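PDB 1ON3: methylmalonyl-CoA carboxyltransferase 12S subunit from Propionibacterium freudenreichii, which transfers the carboxyl group of methylmalonyl-CoA to the biotin of the 1.3S subunit, leaving propanoyl-CoA, as the hexameric core of transcarboxylase. Local coordinates for residues D280-D285 / V406-Y411; G42-R47 / D240-E245; T260-F265 / N324-G329; G311-L316 / S347-E352. One frame throughout, in Å; residues are numbered along the deposited sequence.

Interaction 1. Residues D280-D285 / V406-Y411; sequences DIVPID and VLRKAY
In the C-terminal carboxyltransferase half, which has the crotonase-type fold, R408 sits at the corner where strand 402-407 gives way to strand 409-411, and it reaches from there to the loop V282-D285 that follows helix 278-281. Its NH1 donates to P283 O at 2.8 Å. The bond is bent, with an N-H...O angle of 135°, and NH1 stands above the carbonyl plane of P283. D285 O is also near, 3.2 Å from the same NH1, approaching the guanidinium obliquely. V282 covers one face of that group: its CG1 packs on R408 CD at 3.7 Å, the valine and the arginine running antiparallel alongside one another. CG1 lies there because it is anti to the backbone N of V282 (chi1 -173°), while the other branch, CG2, faces L407 CD1 at a looser 4.4 Å. The R408 chain bends at chi3 (59°), which turns the guanidinium toward the loop, and P283 CD lies 3.8 Å from R408 NH1, the proline ring set across the arginine. Further along the guanidinium, NE forms a salt bridge with D369 and NH2 bonds to K288 O. A buried charge is thus met on NE by a carboxylate and on NH1 and NH2 by backbone carbonyls, an arrangement that fixes the rotation of the guanidinium and probably favours its charged form.

Interaction 2. Residues G42-R47 / D240-E245; sequences GKQTAR and DDDAAE
Q44 meets helix 241-253 at its N-terminal end. Its N donates to D241 OD1 at 2.8 Å, a nearly straight bond (169°) that reaches the oxygen on its anti side. The side chain, extended beyond CG, then runs past D241, with Q44 CD 3.6 Å from D241 CB, and ends between two more acids. Q44 NE2 gives a short but weak bond to E245 OE1, 2.6 Å with an angle of only 120°. Q44 OE1 lies 2.9 Å from D242 OD2, two acceptors facing each other without a hydrogen bond; a water donating to Q44 OE1 and to D242 OD1 links the residues instead. With an alanine in place of Q44, E245 OE1 would probably lose its amide donor and a gap would open beside D241 CB.

Farther out, R49 of helix 46-53 forms a salt bridge with D241 OD1, so this oxygen has two partners. D240 is the N-cap of helix 241-253, its OD1 accepting from A243 N at 3.1 Å, while G42 is the C' residue of the Schellman motif that ends helix 32-40. The contact therefore sets a helix-to-helix connection against a capped helix N-terminus in the N-terminal carboxyltransferase half.

Interaction 3. Residues T260-F265 / N324-G329; sequences TEEASF and NGRSVG
F265 packs tightly on R326, though the phenylalanine is itself exposed to solvent, where the loop T260-F265 lies against the start of strand 326-333. R326 CB sits over one face of the F265 ring, a CH-pi contact 4.2 Å from the centroid. The arginine runs alongside the phenylalanine in the same direction, so its guanidinium, turned 79° from the ring, takes the ring edge against one of its own faces, with F265 CZ 3.7 Å from R326 CZ. Beside them F265 CA approaches G325 O at 3.0 Å in a CA-H...O contact, and the two chains lie close there.

E262 comes to the guanidinium from its edge. With CG anti to the backbone N (chi1 -177°) and the chain extended, its OE1 reaches R326 NH1 at 2.9 Å in a salt bridge; OE1 lies in the guanidinium plane, while NH1 meets its syn side tilted out of the carboxylate plane. A leucine in place of R326 would probably leave E262 without its counter-charge and F265 CZ without the flat group it abuts.

The A263/S327 side is buried but spaced by water. A263 CB touches S327 OG at 3.6 Å, and three waters bridge E262 OE1 to S327 O, A263 O to S327 N, and S264 O to S327 OG.

S327 OG also bonds to F254 O, just past helix 241-253, while N324 packs on helix 495-505 and V328 on L503 of that helix; strand 326-333 itself pairs with strands 316-323 and 364-370.

Interaction 4. Residues G311-L316 / S347-E352; sequences GYATNL and SDKAAE
A type I beta turn from A313 to L316, closed by L316 N to A313 O at 3.1 Å, leads into strand 316-323 and lies across the flank of helix 344-359, with A313 nearest K349 and L316 nearest A350. Helix and strand both belong to the C-terminal crotonase-type carboxyltransferase half, and K349 carries most of the contact. Its side chain, extended throughout with CG anti to the backbone N (chi1 179°), spans the gap from the helix and delivers NZ into the turn. There NZ donates to Y312 O and to L316 O, each at 2.7 Å and each nearly in line with its carbonyl, and a weak third bond goes to A313 O at 3.3 Å. K309 O accepts from the same amine, so a buried ammonium group is met by several backbone oxygens, which would help to pay for its burial and probably favours the protonated state.

Apolar atoms pack along the lysine and beside it. A313 CB lies 4.1 Å from K349 CD, and L316 CD2 rests on A350 CB at 3.9 Å. K349 CB stands near the plane of the Y312 ring, at its edge, not over a face. At the other end of that ring the surroundings are polar: D348 forms salt bridges with K390 and, through OD2, with R386 of a neighbouring subunit, and Y312 packs on this same R386, placing the turn beside a subunit interface. One water bridges the two side chains there, donating to D348 OD2 at 2.7 Å and lying at a weak 3.4 Å from Y312 OH.

In the fold
Interaction 2 comes first along the chain and closes within the N-terminal half before the other three open. Interaction 3 follows, joining the loop after helix 241-253 to strand 326-333; its segments alternate with those of interactions 1 and 4, and interaction 4 is nested inside the loop closed by interaction 1. Interactions 1 and 2 lie on opposite sides of the chain's centre, their centres about 42 Å apart, whereas interactions 3 and 4 come within about 9 Å at their nearest atoms. Interactions 1 and 3 reach the same mixed sheet; interaction 4 borders it, at the first residue of strand 316-323. Interaction 3 probably fastens the connection between the two duplicated halves to that sheet.

Interaction 1. Residues D280-D285 / V406-Y411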
loop_
_atom_site.group_PDB
_atom_site.type_symbol
_atom_site.label_atom_id
_atom_site.label_comp_id
_atom_site.label_asym_id
_atom_site.label_seq_id
_atom_site.Cartn_x
_atom_site.Cartn_y
_atom_site.Cartn_z
ATOM N N ASP E 280 5.499 -41.856 30.231
ATOM C CA ASP E 280 6.299 -42.101 31.430
ATOM C C ASP E 280 7.429 -41.140 31.747
ATOM O O ASP E 280 8.051 -41.243 32.805
ATOM C CB ASP E 280 6.849 -43.526 31.368
ATOM C CG ASP E 280 5.775 -44.545 31.035
ATOM O OD1 ASP E 280 4.728 -44.532 31.710
ATOM O OD2 ASP E 280 5.975 -45.349 30.100
ATOM N N ILE E 281 7.694 -40.198 30.854
ATOM C CA ILE E 281 8.785 -39.265 31.073
ATOM C C ILE E 281 8.512 -38.274 32.192
ATOM O O ILE E 281 9.384 -38.020 33.023
ATOM C CB ILE E 281 9.107 -38.491 29.784
ATOM C CG1 ILE E 281 9.490 -39.475 28.678
ATOM C CG2 ILE E 281 10.235 -37.508 30.042
ATOM C CD1 ILE E 281 9.609 -38.849 27.291
ATOM N N VAL E 282 7.301 -37.721 32.207
ATOM C CA VAL E 282 6.890 -36.754 33.212
ATOM C C VAL E 282 6.228 -37.466 34.394
ATOM O O VAL E 282 5.130 -38.005 34.270
ATOM C CB VAL E 282 5.885 -35.733 32.613
ATOM C CG1 VAL E 282 5.593 -34.627 33.617
ATOM C CG2 VAL E 282 6.439 -35.161 31.322
ATOM N N PRO E 283 6.886 -37.461 35.560
ATOM C CA PRO E 283 6.377 -38.104 36.781
ATOM C C PRO E 283 5.030 -37.525 37.220
ATOM O O PRO E 283 4.778 -36.332 37.038
ATOM C CB PRO E 283 7.465 -37.797 37.811
ATOM C CG PRO E 283 8.690 -37.626 36.987
ATOM C CD PRO E 283 8.183 -36.819 35.819
ATOM N N ILE E 284 4.167 -38.363 37.796
ATOM C CA ILE E 284 2.878 -37.876 38.279
ATOM C C ILE E 284 3.171 -37.146 39.587
ATOM O O ILE E 284 2.444 -36.240 39.989
ATOM C CB ILE E 284 1.868 -39.047 38.540
ATOM C CG1 ILE E 284 1.561 -39.789 37.231
ATOM C CG2 ILE E 284 0.567 -38.508 39.098
ATOM C CD1 ILE E 284 0.908 -38.938 36.160
ATOM N N ASP E 285 4.259 -37.545 40.241
ATOM C CA ASP E 285 4.666 -36.929 41.499
ATOM C C ASP E 285 5.280 -35.565 41.191
ATOM O O ASP E 285 6.417 -35.473 40.717
ATOM C CB ASP E 285 5.701 -37.809 42.209
ATOM C CG ASP E 285 6.147 -37.235 43.550
ATOM O OD1 ASP E 285 5.758 -36.097 43.899
ATOM O OD2 ASP E 285 6.905 -37.930 44.260
ATOM N N VAL E 406 0.711 -28.310 27.418
ATOM C CA VAL E 406 0.927 -28.222 28.858
ATOM C C VAL E 406 1.165 -29.618 29.423
ATOM O O VAL E 406 0.247 -30.438 29.459
ATOM C CB VAL E 406 -0.280 -27.575 29.573
ATOM C CG1 VAL E 406 0.008 -27.468 31.066
ATOM C CG2 VAL E 406 -0.558 -26.202 28.976
ATOM N N LEU E 407 2.399 -29.869 29.866
ATOM C CA LEU E 407 2.802 -31.163 30.415
ATOM C C LEU E 407 2.386 -31.347 31.862
ATOM O O LEU E 407 1.873 -32.404 32.235
ATOM C CB LEU E 407 4.327 -31.335 30.337
ATOM C CG LEU E 407 5.016 -31.075 28.988
ATOM C CD1 LEU E 407 6.509 -31.353 29.128
ATOM C CD2 LEU E 407 4.422 -31.955 27.899
ATOM N N ARG E 408 2.616 -30.332 32.688
ATOM C CA ARG E 408 2.270 -30.472 34.093
ATOM C C ARG E 408 1.921 -29.133 34.737
ATOM O O ARG E 408 0.860 -28.576 34.456
ATOM C CB ARG E 408 3.432 -31.171 34.819
ATOM C CG ARG E 408 3.066 -31.813 36.145
ATOM C CD ARG E 408 4.119 -32.857 36.564
ATOM N NE ARG E 408 5.466 -32.294 36.699
ATOM C CZ ARG E 408 6.487 -32.927 37.272
ATOM N NH1 ARG E 408 6.317 -34.154 37.762
ATOM N NH2 ARG E 408 7.671 -32.328 37.383
ATOM N N LYS E 409 2.798 -28.613 35.594
ATOM C CA LYS E 409 2.529 -27.342 36.262
ATOM C C LYS E 409 2.413 -26.190 35.259
ATOM O O LYS E 409 3.182 -26.109 34.299
ATOM C CB LYS E 409 3.646 -27.000 37.252
ATOM C CG LYS E 409 3.813 -27.949 38.423
ATOM C CD LYS E 409 2.580 -27.957 39.319
ATOM C CE LYS E 409 2.858 -28.694 40.635
ATOM N NZ LYS E 409 3.396 -30.069 40.419
ATOM N N ALA E 410 1.459 -25.294 35.497
ATOM C CA ALA E 410 1.255 -24.117 34.643
ATOM C C ALA E 410 0.583 -23.095 35.555
ATOM O O ALA E 410 -0.618 -22.857 35.477
ATOM C CB ALA E 410 0.359 -24.471 33.471
ATOM N N TYR E 411 1.384 -22.485 36.418
ATOM C CA TYR E 411 0.870 -21.549 37.409
ATOM C C TYR E 411 0.986 -20.052 37.133
ATOM O O TYR E 411 2.043 -19.562 36.744
ATOM C CB TYR E 411 1.550 -21.822 38.751
ATOM C CG TYR E 411 1.166 -23.120 39.443
ATOM C CD1 TYR E 411 0.325 -24.052 38.831
ATOM C CD2 TYR E 411 1.633 -23.398 40.729
ATOM C CE1 TYR E 411 -0.044 -25.233 39.489
ATOM C CE2 TYR E 411 1.274 -24.565 41.391
ATOM C CZ TYR E 411 0.431 -25.477 40.767
ATOM O OH TYR E 411 0.043 -26.611 41.444
#

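Interaction 2. Residues G42-R47 / D240-E245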
loop_
_atom_site.group_PDB
_atom_site.type_symbol
_atom_site.label_atom_id
_atom_site.label_comp_id
_atom_site.label_asym_id
_atom_site.label_seq_id
_atom_site.Cartn_x
_atom_site.Cartn_y
_atom_site.Cartn_z
ATOM N N GLY E 42 45.977 -22.990 17.225
ATOM C CA GLY E 42 44.806 -23.812 16.974
ATOM C C GLY E 42 43.676 -23.124 16.223
ATOM O O GLY E 42 42.517 -23.524 16.359
ATOM N N LYS E 43 44.013 -22.110 15.425
ATOM C CA LYS E 43 43.029 -21.345 14.652
ATOM C C LYS E 43 43.317 -21.432 13.163
ATOM O O LYS E 43 44.474 -21.493 12.751
ATOM C CB LYS E 43 43.077 -19.858 15.021
ATOM C CG LYS E 43 43.028 -19.544 16.495
ATOM C CD LYS E 43 43.416 -18.094 16.724
ATOM C CE LYS E 43 43.673 -17.827 18.197
ATOM N NZ LYS E 43 44.290 -16.488 18.404
ATOM N N GLN E 44 42.257 -21.426 12.359
ATOM C CA GLN E 44 42.402 -21.442 10.909
ATOM C C GLN E 44 42.599 -19.980 10.480
ATOM O O GLN E 44 42.361 -19.073 11.265
ATOM C CB GLN E 44 41.130 -22.005 10.259
ATOM C CG GLN E 44 40.842 -23.465 10.609
ATOM C CD GLN E 44 39.500 -23.952 10.082
ATOM O OE1 GLN E 44 39.108 -25.091 10.325
ATOM N NE2 GLN E 44 38.793 -23.091 9.356
ATOM N N THR E 45 43.035 -19.752 9.244
ATOM C CA THR E 45 43.209 -18.382 8.747
ATOM C C THR E 45 41.856 -17.895 8.242
ATOM O O THR E 45 40.919 -18.673 8.120
ATOM C CB THR E 45 44.150 -18.327 7.548
ATOM O OG1 THR E 45 43.564 -19.071 6.469
ATOM C CG2 THR E 45 45.497 -18.928 7.894
ATOM N N ALA E 46 41.764 -16.610 7.936
ATOM C CA ALA E 46 40.528 -16.041 7.411
ATOM C C ALA E 46 40.055 -16.756 6.142
ATOM O O ALA E 46 38.867 -17.018 5.979
ATOM C CB ALA E 46 40.735 -14.578 7.115
ATOM N N ARG E 47 40.978 -17.076 5.236
ATOM C CA ARG E 47 40.578 -17.723 3.998
ATOM C C ARG E 47 40.247 -19.199 4.149
ATOM O O ARG E 47 39.391 -19.711 3.433
ATOM C CB ARG E 47 41.638 -17.478 2.918
ATOM C CG ARG E 47 41.652 -16.000 2.512
ATOM C CD ARG E 47 42.812 -15.593 1.615
ATOM N NE ARG E 47 42.748 -14.155 1.350
ATOM C CZ ARG E 47 41.964 -13.591 0.436
ATOM N NH1 ARG E 47 41.167 -14.336 -0.334
ATOM N NH2 ARG E 47 41.957 -12.280 0.303
ATOM N N ASP E 240 36.528 -25.611 18.428
ATOM C CA ASP E 240 37.498 -24.952 17.567
ATOM C C ASP E 240 36.807 -24.478 16.300
ATOM O O ASP E 240 35.585 -24.523 16.207
ATOM C CB ASP E 240 38.639 -25.909 17.208
ATOM C CG ASP E 240 38.142 -27.254 16.705
ATOM O OD1 ASP E 240 37.037 -27.328 16.125
ATOM O OD2 ASP E 240 38.865 -28.244 16.882
ATOM N N ASP E 241 37.590 -24.049 15.319
ATOM C CA ASP E 241 37.011 -23.557 14.082
ATOM C C ASP E 241 36.244 -24.585 13.267
ATOM O O ASP E 241 35.243 -24.236 12.652
ATOM C CB ASP E 241 38.092 -22.909 13.217
ATOM C CG ASP E 241 38.599 -21.617 13.808
ATOM O OD1 ASP E 241 39.606 -21.073 13.301
ATOM O OD2 ASP E 241 37.982 -21.149 14.787
ATOM N N ASP E 242 36.702 -25.838 13.231
ATOM C CA ASP E 242 35.970 -26.856 12.462
ATOM C C ASP E 242 34.583 -27.038 13.080
ATOM O O ASP E 242 33.591 -27.193 12.372
ATOM C CB ASP E 242 36.688 -28.201 12.483
ATOM C CG ASP E 242 37.906 -28.239 11.581
ATOM O OD1 ASP E 242 38.916 -28.842 12.005
ATOM O OD2 ASP E 242 37.858 -27.697 10.452
ATOM N N ALA E 243 34.529 -27.020 14.407
ATOM C CA ALA E 243 33.267 -27.182 15.121
ATOM C C ALA E 243 32.347 -25.981 14.919
ATOM O O ALA E 243 31.124 -26.133 14.845
ATOM C CB ALA E 243 33.537 -27.381 16.608
ATOM N N ALA E 244 32.934 -24.787 14.847
ATOM C CA ALA E 244 32.157 -23.569 14.676
ATOM C C ALA E 244 31.526 -23.559 13.292
ATOM O O ALA E 244 30.387 -23.116 13.124
ATOM C CB ALA E 244 33.052 -22.331 14.864
ATOM N N GLU E 245 32.277 -24.051 12.311
ATOM C CA GLU E 245 31.807 -24.122 10.936
ATOM C C GLU E 245 30.668 -25.134 10.824
ATOM O O GLU E 245 29.684 -24.889 10.121
ATOM C CB GLU E 245 32.980 -24.463 10.010
ATOM C CG GLU E 245 33.925 -23.257 9.841
ATOM C CD GLU E 245 35.405 -23.609 9.706
ATOM O OE1 GLU E 245 36.230 -22.667 9.787
ATOM O OE2 GLU E 245 35.746 -24.796 9.512
HETATM O O HOH W 1 39.878 -22.813 16.817
HETATM O O HOH W 2 41.324 -26.721 11.789
#

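Interaction 3. Residues T260-F265 / N324-G329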
loop_
_atom_site.group_PDB
_atom_site.type_symbol
_atom_site.label_atom_id
_atom_site.label_comp_id
_atom_site.label_asym_id
_atom_site.label_seq_id
_atom_site.Cartn_x
_atom_site.Cartn_y
_atom_site.Cartn_z
ATOM N N THR E 260 10.970 -12.998 3.817
ATOM C CA THR E 260 9.812 -13.157 2.940
ATOM C C THR E 260 9.524 -14.644 2.699
ATOM O O THR E 260 8.545 -14.986 2.029
ATOM C CB THR E 260 10.025 -12.494 1.545
ATOM O OG1 THR E 260 11.074 -13.176 0.849
ATOM C CG2 THR E 260 10.402 -11.028 1.686
ATOM N N GLU E 261 10.357 -15.517 3.260
ATOM C CA GLU E 261 10.206 -16.969 3.075
ATOM C C GLU E 261 10.207 -17.773 4.387
ATOM O O GLU E 261 10.643 -17.292 5.433
ATOM C CB GLU E 261 11.364 -17.493 2.210
ATOM C CG GLU E 261 11.490 -16.838 0.839
ATOM C CD GLU E 261 12.912 -16.884 0.290
ATOM O OE1 GLU E 261 13.683 -17.800 0.662
ATOM O OE2 GLU E 261 13.256 -16.004 -0.528
ATOM N N GLU E 262 9.715 -19.005 4.321
ATOM C CA GLU E 262 9.750 -19.888 5.479
ATOM C C GLU E 262 10.901 -20.801 5.093
ATOM O O GLU E 262 11.149 -21.001 3.897
ATOM C CB GLU E 262 8.455 -20.688 5.615
ATOM C CG GLU E 262 8.433 -21.576 6.848
ATOM C CD GLU E 262 7.076 -22.211 7.096
ATOM O OE1 GLU E 262 6.941 -22.932 8.115
ATOM O OE2 GLU E 262 6.154 -21.986 6.277
ATOM N N ALA E 263 11.616 -21.346 6.068
ATOM C CA ALA E 263 12.753 -22.203 5.745
ATOM C C ALA E 263 12.332 -23.412 4.911
ATOM O O ALA E 263 11.231 -23.945 5.075
ATOM C CB ALA E 263 13.437 -22.673 7.020
ATOM N N SER E 264 13.207 -23.838 4.008
ATOM C CA SER E 264 12.917 -25.010 3.189
ATOM C C SER E 264 12.921 -26.246 4.101
ATOM O O SER E 264 13.716 -26.335 5.047
ATOM C CB SER E 264 13.972 -25.150 2.087
ATOM O OG SER E 264 13.989 -23.986 1.282
ATOM N N PHE E 265 12.017 -27.185 3.838
ATOM C CA PHE E 265 11.940 -28.400 4.637
ATOM C C PHE E 265 13.193 -29.228 4.401
ATOM O O PHE E 265 13.757 -29.214 3.304
ATOM C CB PHE E 265 10.714 -29.234 4.244
ATOM C CG PHE E 265 9.393 -28.617 4.624
ATOM C CD1 PHE E 265 9.312 -27.317 5.126
ATOM C CD2 PHE E 265 8.216 -29.339 4.457
ATOM C CE1 PHE E 265 8.083 -26.758 5.449
ATOM C CE2 PHE E 265 6.980 -28.779 4.781
ATOM C CZ PHE E 265 6.917 -27.491 5.275
ATOM N N ASN E 324 7.893 -32.924 10.697
ATOM C CA ASN E 324 7.511 -33.203 9.314
ATOM C C ASN E 324 8.363 -32.351 8.369
ATOM O O ASN E 324 7.876 -31.841 7.357
ATOM C CB ASN E 324 6.029 -32.906 9.094
ATOM C CG ASN E 324 5.111 -33.804 9.932
ATOM O OD1 ASN E 324 3.988 -33.420 10.241
ATOM N ND2 ASN E 324 5.583 -34.997 10.282
ATOM N N GLY E 325 9.639 -32.194 8.717
ATOM C CA GLY E 325 10.563 -31.421 7.896
ATOM C C GLY E 325 10.532 -29.912 8.040
ATOM O O GLY E 325 11.404 -29.223 7.508
ATOM N N ARG E 326 9.547 -29.389 8.765
ATOM C CA ARG E 326 9.408 -27.943 8.943
ATOM C C ARG E 326 10.185 -27.435 10.159
ATOM O O ARG E 326 10.072 -28.005 11.254
ATOM C CB ARG E 326 7.915 -27.591 9.114
ATOM C CG ARG E 326 7.573 -26.125 9.285
ATOM C CD ARG E 326 6.180 -25.981 9.911
ATOM N NE ARG E 326 5.141 -26.687 9.147
ATOM C CZ ARG E 326 4.665 -26.259 7.979
ATOM N NH1 ARG E 326 5.123 -25.132 7.457
ATOM N NH2 ARG E 326 3.764 -26.972 7.316
ATOM N N SER E 327 10.972 -26.372 9.965
ATOM C CA SER E 327 11.721 -25.770 11.065
ATOM C C SER E 327 10.747 -25.221 12.098
ATOM O O SER E 327 9.763 -24.568 11.740
ATOM C CB SER E 327 12.598 -24.590 10.601
ATOM O OG SER E 327 13.680 -24.995 9.779
ATOM N N VAL E 328 11.020 -25.506 13.372
ATOM C CA VAL E 328 10.217 -24.981 14.478
ATOM C C VAL E 328 11.168 -24.594 15.611
ATOM O O VAL E 328 12.295 -25.104 15.700
ATOM C CB VAL E 328 9.192 -26.019 15.068
ATOM C CG1 VAL E 328 8.188 -26.433 14.002
ATOM C CG2 VAL E 328 9.922 -27.226 15.648
ATOM N N GLY E 329 10.712 -23.685 16.462
ATOM C CA GLY E 329 11.492 -23.276 17.615
ATOM C C GLY E 329 10.750 -23.791 18.842
ATOM O O GLY E 329 9.559 -23.523 19.010
HETATM O O HOH W 3 9.362 -23.060 9.514
HETATM O O HOH W 4 10.448 -24.848 7.568
HETATM O O HOH W 5 14.106 -26.569 7.817
#

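Interaction 4. Residues G311-L316 / S347-E352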
loop_
_atom_site.group_PDB
_atom_site.type_symbol
_atom_site.label_atom_id
_atom_site.label_comp_id
_atom_site.label_asym_id
_atom_site.label_seq_id
_atom_site.Cartn_x
_atom_site.Cartn_y
_atom_site.Cartn_z
ATOM N N GLY E 311 24.030 -23.677 27.514
ATOM C CA GLY E 311 24.688 -23.543 28.802
ATOM C C GLY E 311 24.291 -22.339 29.630
ATOM O O GLY E 311 24.889 -22.090 30.676
ATOM N N TYR E 312 23.293 -21.588 29.170
ATOM C CA TYR E 312 22.821 -20.400 29.883
ATOM C C TYR E 312 21.386 -20.623 30.365
ATOM O O TYR E 312 20.585 -21.207 29.646
ATOM C CB TYR E 312 22.833 -19.185 28.946
ATOM C CG TYR E 312 22.461 -17.872 29.609
ATOM C CD1 TYR E 312 23.293 -17.294 30.565
ATOM C CD2 TYR E 312 21.287 -17.199 29.264
ATOM C CE1 TYR E 312 22.969 -16.077 31.161
ATOM C CE2 TYR E 312 20.953 -15.976 29.854
ATOM C CZ TYR E 312 21.806 -15.426 30.801
ATOM O OH TYR E 312 21.514 -14.221 31.379
ATOM N N ALA E 313 21.073 -20.164 31.577
ATOM C CA ALA E 313 19.714 -20.275 32.127
ATOM C C ALA E 313 19.098 -21.608 31.738
ATOM O O ALA E 313 18.074 -21.663 31.033
ATOM C CB ALA E 313 18.849 -19.118 31.609
ATOM N N THR E 314 19.726 -22.679 32.218
ATOM C CA THR E 314 19.318 -24.039 31.900
ATOM C C THR E 314 17.985 -24.459 32.502
ATOM O O THR E 314 17.575 -25.605 32.339
ATOM C CB THR E 314 20.416 -25.043 32.306
ATOM O OG1 THR E 314 20.676 -24.924 33.713
ATOM C CG2 THR E 314 21.705 -24.762 31.526
ATOM N N ASN E 315 17.330 -23.539 33.212
ATOM C CA ASN E 315 16.010 -23.800 33.783
ATOM C C ASN E 315 14.975 -23.666 32.661
ATOM O O ASN E 315 13.793 -23.945 32.848
ATOM C CB ASN E 315 15.691 -22.815 34.928
ATOM C CG ASN E 315 16.077 -21.373 34.612
ATOM O OD1 ASN E 315 17.169 -21.103 34.105
ATOM N ND2 ASN E 315 15.190 -20.437 34.939
ATOM N N LEU E 316 15.440 -23.222 31.495
ATOM C CA LEU E 316 14.583 -23.077 30.320
ATOM C C LEU E 316 15.343 -23.497 29.072
ATOM O O LEU E 316 16.472 -23.076 28.847
ATOM C CB LEU E 316 14.095 -21.640 30.143
ATOM C CG LEU E 316 13.151 -21.577 28.927
ATOM C CD1 LEU E 316 11.838 -20.977 29.334
ATOM C CD2 LEU E 316 13.794 -20.822 27.774
ATOM N N SER E 347 14.011 -15.496 31.161
ATOM C CA SER E 347 13.067 -14.612 30.456
ATOM C C SER E 347 13.735 -13.993 29.219
ATOM O O SER E 347 13.117 -13.907 28.145
ATOM C CB SER E 347 12.582 -13.494 31.391
ATOM O OG SER E 347 11.815 -14.032 32.462
ATOM N N ASP E 348 14.984 -13.547 29.381
ATOM C CA ASP E 348 15.742 -12.964 28.273
ATOM C C ASP E 348 15.988 -14.032 27.203
ATOM O O ASP E 348 15.809 -13.789 26.003
ATOM C CB ASP E 348 17.117 -12.452 28.730
ATOM C CG ASP E 348 17.066 -11.097 29.423
ATOM O OD1 ASP E 348 16.154 -10.296 29.161
ATOM O OD2 ASP E 348 17.990 -10.821 30.209
ATOM N N LYS E 349 16.435 -15.203 27.651
ATOM C CA LYS E 349 16.728 -16.336 26.763
ATOM C C LYS E 349 15.511 -16.691 25.918
ATOM O O LYS E 349 15.605 -16.876 24.701
ATOM C CB LYS E 349 17.148 -17.556 27.591
ATOM C CG LYS E 349 17.455 -18.811 26.777
ATOM C CD LYS E 349 17.902 -19.950 27.692
ATOM C CE LYS E 349 18.234 -21.227 26.935
ATOM N NZ LYS E 349 18.828 -22.285 27.834
ATOM N N ALA E 350 14.359 -16.773 26.568
ATOM C CA ALA E 350 13.126 -17.113 25.868
ATOM C C ALA E 350 12.670 -16.018 24.909
ATOM O O ALA E 350 12.389 -16.279 23.734
ATOM C CB ALA E 350 12.015 -17.417 26.888
ATOM N N ALA E 351 12.603 -14.793 25.411
ATOM C CA ALA E 351 12.140 -13.654 24.613
ATOM C C ALA E 351 12.943 -13.427 23.334
ATOM O O ALA E 351 12.363 -13.193 22.273
ATOM C CB ALA E 351 12.139 -12.375 25.472
ATOM N N GLU E 352 14.270 -13.493 23.437
ATOM C CA GLU E 352 15.127 -13.281 22.270
ATOM C C GLU E 352 14.828 -14.355 21.220
ATOM O O GLU E 352 14.678 -14.047 20.037
ATOM C CB GLU E 352 16.615 -13.351 22.649
ATOM C CG GLU E 352 17.571 -13.044 21.452
ATOM C CD GLU E 352 19.040 -13.338 21.762
ATOM O OE1 GLU E 352 19.343 -14.426 22.300
ATOM O OE2 GLU E 352 19.896 -12.486 21.459
HETATM O O HOH W 6 19.757 -11.364 32.135
#